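Local coordinates for protein ribokinase, putative (Burkholderia thailandensis, PDB 3B1N) that is a nucleoside kinase of the ribokinase (pfkB) family, probably phosphorylating nucleosides at the expense of ATP, and binds the nucleoside mizoribine together with ADP, at residues T41-C49 with A285-A293. Residues are numbered along the deposited sequence; the frame is centred on the assembly and turned at random.
Sequences TMRREFGGC and AHQGPQTYA. With MZR (5-hydroxy-1-(beta-D-ribofuranosyl)-1H-imidazole-4-carboxamide), chain F.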
loop_
_atom_site.group_PDB
_atom_site.type_symbol
_atom_site.label_atom_id
_atom_site.label_comp_id
_atom_site.label_asym_id
_atom_site.label_seq_id
_atom_site.Cartn_x
_atom_site.Cartn_y
_atom_site.Cartn_z
ATOM N N THR B 41 6.317 13.553 -5.845
ATOM C CA THR B 41 6.734 12.867 -7.047
ATOM C C THR B 41 7.391 11.510 -6.679
ATOM O O THR B 41 8.181 11.454 -5.722
ATOM C CB THR B 41 7.742 13.766 -7.809
ATOM O OG1 THR B 41 7.104 15.016 -8.185
ATOM C CG2 THR B 41 8.232 13.088 -9.078
ATOM N N MET B 42 6.988 10.451 -7.408
ATOM C CA MET B 42 7.569 9.116 -7.268
ATOM C C MET B 42 9.082 9.198 -7.388
ATOM O O MET B 42 9.621 9.807 -8.335
ATOM C CB MET B 42 7.026 8.163 -8.342
ATOM C CG MET B 42 5.976 7.158 -7.860
ATOM S SD MET B 42 6.098 5.511 -8.628
ATOM C CE MET B 42 6.496 5.930 -10.326
ATOM N N ARG B 43 9.771 8.585 -6.437
ATOM C CA ARG B 43 11.218 8.519 -6.473
ATOM C C ARG B 43 11.631 7.127 -6.042
ATOM O O ARG B 43 11.228 6.661 -4.971
ATOM C CB ARG B 43 11.808 9.518 -5.495
ATOM C CG ARG B 43 12.763 10.480 -6.115
ATOM C CD ARG B 43 12.746 11.836 -5.369
ATOM N NE ARG B 43 12.521 11.727 -3.920
ATOM C CZ ARG B 43 13.364 11.175 -3.048
ATOM N NH1 ARG B 43 14.500 10.625 -3.466
ATOM N NH2 ARG B 43 13.057 11.148 -1.759
ATOM N N ARG B 44 12.394 6.456 -6.885
ATOM C CA ARG B 44 12.824 5.127 -6.471
ATOM C C ARG B 44 14.058 5.179 -5.583
ATOM O O ARG B 44 15.031 5.898 -5.811
ATOM C CB ARG B 44 12.923 4.144 -7.645
ATOM C CG ARG B 44 11.589 3.938 -8.356
ATOM C CD ARG B 44 11.532 2.601 -9.065
ATOM N NE ARG B 44 12.627 2.387 -10.008
ATOM C CZ ARG B 44 12.771 1.274 -10.727
ATOM N NH1 ARG B 44 11.886 0.279 -10.599
ATOM N NH2 ARG B 44 13.809 1.155 -11.560
ATOM N N GLU B 45 13.963 4.421 -4.511
ATOM C CA GLU B 45 15.012 4.389 -3.502
ATOM C C GLU B 45 15.675 3.028 -3.631
ATOM O O GLU B 45 15.060 2.018 -4.019
ATOM C CB GLU B 45 14.431 4.485 -2.102
ATOM C CG GLU B 45 13.638 5.728 -1.726
ATOM C CD GLU B 45 14.470 6.939 -1.450
ATOM O OE1 GLU B 45 15.704 6.914 -1.695
ATOM O OE2 GLU B 45 13.853 7.931 -0.972
ATOM N N PHE B 46 16.943 2.981 -3.270
ATOM C CA PHE B 46 17.635 1.712 -3.247
ATOM C C PHE B 46 17.215 0.866 -2.051
ATOM O O PHE B 46 17.278 1.345 -0.903
ATOM C CB PHE B 46 19.168 1.976 -3.208
ATOM C CG PHE B 46 19.668 2.697 -4.426
ATOM C CD1 PHE B 46 19.837 2.028 -5.617
ATOM C CD2 PHE B 46 19.902 4.077 -4.370
ATOM C CE1 PHE B 46 20.315 2.699 -6.750
ATOM C CE2 PHE B 46 20.358 4.765 -5.515
ATOM C CZ PHE B 46 20.557 4.082 -6.687
ATOM N N GLY B 47 16.815 -0.391 -2.330
ATOM C CA GLY B 47 16.194 -1.219 -1.320
ATOM C C GLY B 47 16.434 -2.680 -1.584
ATOM O O GLY B 47 17.445 -3.052 -2.180
ATOM N N GLY B 48 15.526 -3.498 -1.084
ATOM C CA GLY B 48 15.699 -4.953 -1.045
ATOM C C GLY B 48 16.466 -5.306 0.214
ATOM O O GLY B 48 17.363 -4.559 0.682
ATOM N N CYS B 49 16.103 -6.425 0.800
ATOM C CA CYS B 49 16.667 -6.810 2.091
ATOM C C CYS B 49 18.179 -7.007 2.044
ATOM O O CYS B 49 18.888 -6.576 2.951
ATOM C CB CYS B 49 15.956 -8.071 2.571
ATOM S SG CYS B 49 14.147 -7.700 2.895
ATOM N N ALA B 285 15.617 8.048 11.038
ATOM C CA ALA B 285 15.711 9.507 10.935
ATOM C C ALA B 285 15.793 10.035 9.495
ATOM O O ALA B 285 15.883 11.263 9.278
ATOM C CB ALA B 285 16.873 10.033 11.780
ATOM N N HIS B 286 15.760 9.131 8.500
ATOM C CA HIS B 286 15.903 9.538 7.115
ATOM C C HIS B 286 14.975 8.714 6.239
ATOM O O HIS B 286 14.592 7.596 6.598
ATOM C CB HIS B 286 17.361 9.416 6.643
ATOM C CG HIS B 286 18.323 10.152 7.509
ATOM N ND1 HIS B 286 18.674 11.469 7.284
ATOM C CD2 HIS B 286 18.950 9.774 8.651
ATOM C CE1 HIS B 286 19.491 11.863 8.251
ATOM N NE2 HIS B 286 19.695 10.847 9.078
ATOM N N GLN B 287 14.632 9.266 5.078
ATOM C CA GLN B 287 13.653 8.682 4.170
ATOM C C GLN B 287 14.360 7.664 3.318
ATOM O O GLN B 287 15.332 8.041 2.651
ATOM C CB GLN B 287 13.154 9.815 3.244
ATOM C CG GLN B 287 12.197 9.368 2.174
ATOM C CD GLN B 287 11.002 8.699 2.755
ATOM O OE1 GLN B 287 10.472 9.146 3.785
ATOM N NE2 GLN B 287 10.563 7.599 2.129
ATOM N N GLY B 288 13.862 6.431 3.267
ATOM C CA GLY B 288 14.478 5.422 2.416
ATOM C C GLY B 288 15.189 4.461 3.360
ATOM O O GLY B 288 15.630 4.860 4.449
ATOM N N PRO B 289 15.381 3.210 2.945
ATOM C CA PRO B 289 16.118 2.267 3.809
ATOM C C PRO B 289 17.622 2.531 3.864
ATOM O O PRO B 289 18.240 2.037 4.813
ATOM C CB PRO B 289 15.811 0.887 3.193
ATOM C CG PRO B 289 15.277 1.176 1.837
ATOM C CD PRO B 289 14.709 2.545 1.802
ATOM N N GLN B 290 18.208 3.273 2.905
ATOM C CA GLN B 290 19.671 3.409 2.865
ATOM C C GLN B 290 20.158 4.856 2.771
ATOM O O GLN B 290 21.315 5.093 2.426
ATOM C CB GLN B 290 20.258 2.602 1.699
ATOM C CG GLN B 290 19.960 1.093 1.701
ATOM C CD GLN B 290 20.443 0.440 0.399
ATOM O OE1 GLN B 290 21.452 0.904 -0.205
ATOM N NE2 GLN B 290 19.833 -0.671 0.020
ATOM N N THR B 291 19.348 5.843 3.122
ATOM C CA THR B 291 19.862 7.201 2.941
ATOM C C THR B 291 20.616 7.735 4.155
ATOM O O THR B 291 21.478 8.621 3.984
ATOM C CB THR B 291 18.810 8.174 2.439
ATOM O OG1 THR B 291 17.872 8.443 3.484
ATOM C CG2 THR B 291 18.100 7.568 1.259
ATOM N N TYR B 292 20.344 7.191 5.343
ATOM C CA TYR B 292 21.204 7.469 6.495
ATOM C C TYR B 292 22.654 7.144 6.166
ATOM O O TYR B 292 22.947 6.124 5.546
ATOM C CB TYR B 292 20.716 6.752 7.761
ATOM C CG TYR B 292 20.993 5.246 7.855
ATOM C CD1 TYR B 292 20.510 4.350 6.887
ATOM C CD2 TYR B 292 21.758 4.742 8.912
ATOM C CE1 TYR B 292 20.784 2.984 7.020
ATOM C CE2 TYR B 292 22.028 3.396 9.052
ATOM C CZ TYR B 292 21.537 2.519 8.058
ATOM O OH TYR B 292 21.839 1.185 8.188
ATOM N N ALA B 293 23.550 8.073 6.475
ATOM C CA ALA B 293 24.945 7.869 6.132
ATOM C C ALA B 293 25.868 8.354 7.265
ATOM O O ALA B 293 26.770 9.209 7.016
ATOM C CB ALA B 293 25.265 8.589 4.789
HETATM N N1 MZR F . 10.433 -10.424 -0.718
HETATM O O3 MZR F . 12.181 -8.313 -0.192
HETATM C C4 MZR F . 10.946 -7.689 0.089
HETATM C C5 MZR F . 9.645 -8.310 -0.002
HETATM C C6 MZR F . 9.375 -9.686 -0.428
HETATM O O6 MZR F . 8.170 -10.012 -0.482
HETATM N N7 MZR F . 8.798 -7.310 0.367
HETATM C C8 MZR F . 9.529 -6.209 0.658
HETATM N N9 MZR F . 10.865 -6.427 0.488
HETATM C "C1'" MZR F . 11.960 -5.481 0.758
HETATM C "C2'" MZR F . 11.821 -4.072 0.208
HETATM O "O2'" MZR F . 12.479 -4.067 -1.055
HETATM C "C3'" MZR F . 12.469 -3.216 1.326
HETATM O "O3'" MZR F . 13.626 -2.460 0.961
HETATM C "C4'" MZR F . 12.799 -4.198 2.418
HETATM O "O4'" MZR F . 11.926 -5.283 2.167
HETATM C "C5'" MZR F . 12.537 -3.611 3.785
HETATM O "O5'" MZR F . 12.920 -4.629 4.747
HETATM O O HOH W 1 15.086 10.191 0.024
HETATM O O HOH W 2 11.240 7.637 -0.484
HETATM O O HOH W 3 17.309 3.811 0.264
#
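The short strand E45-G47 passes the loop G288-Q290 with E45 CA 6.0 Å from G288 CA and G47 facing P289, and no direct hydrogen bond joins the two segments. Water does the joining instead: one molecule donates to F46 O (2.7 Å) and accepts from Q290 N (2.8 Å). The compact P289 ring packs against the same carbonyl, its CG 3.4 Å from F46 O, and the flank of the Q290 side chain meets it too. Q290 runs extended beyond CG (chi2 173°), so that OE1 touches F46 CB; its amide suits a place needing donor and acceptor, NE2 bonding to N52 and Y78, OE1 to R81. E45 leaves the strand toward the loop, and a bend at chi2 (-76°) brings OE2 within 3.8 Å of Q287 CG. Its charge is met by a salt bridge from R43 NH2 and by two waters donating to OE2, one bridging to Q287 NE2, the other to R43 NH2. G288 takes a backbone shape (phi 107°) that suits glycine, and its CA lies 4.2 Å from E45 CD. G47, with no side chain, lets its CA come to 3.7 Å from mizoribine O3', which also accepts from G48 N (3.0 Å). Strand 45-47 edges the four-stranded lid sheet beside strand 10-16, where P289 touches D12; the loop links helices 269-284 and 296-307 and packs on helix 49-59, so the contact lies where the lid meets the large alpha/beta domain, beside the nucleoside pocket.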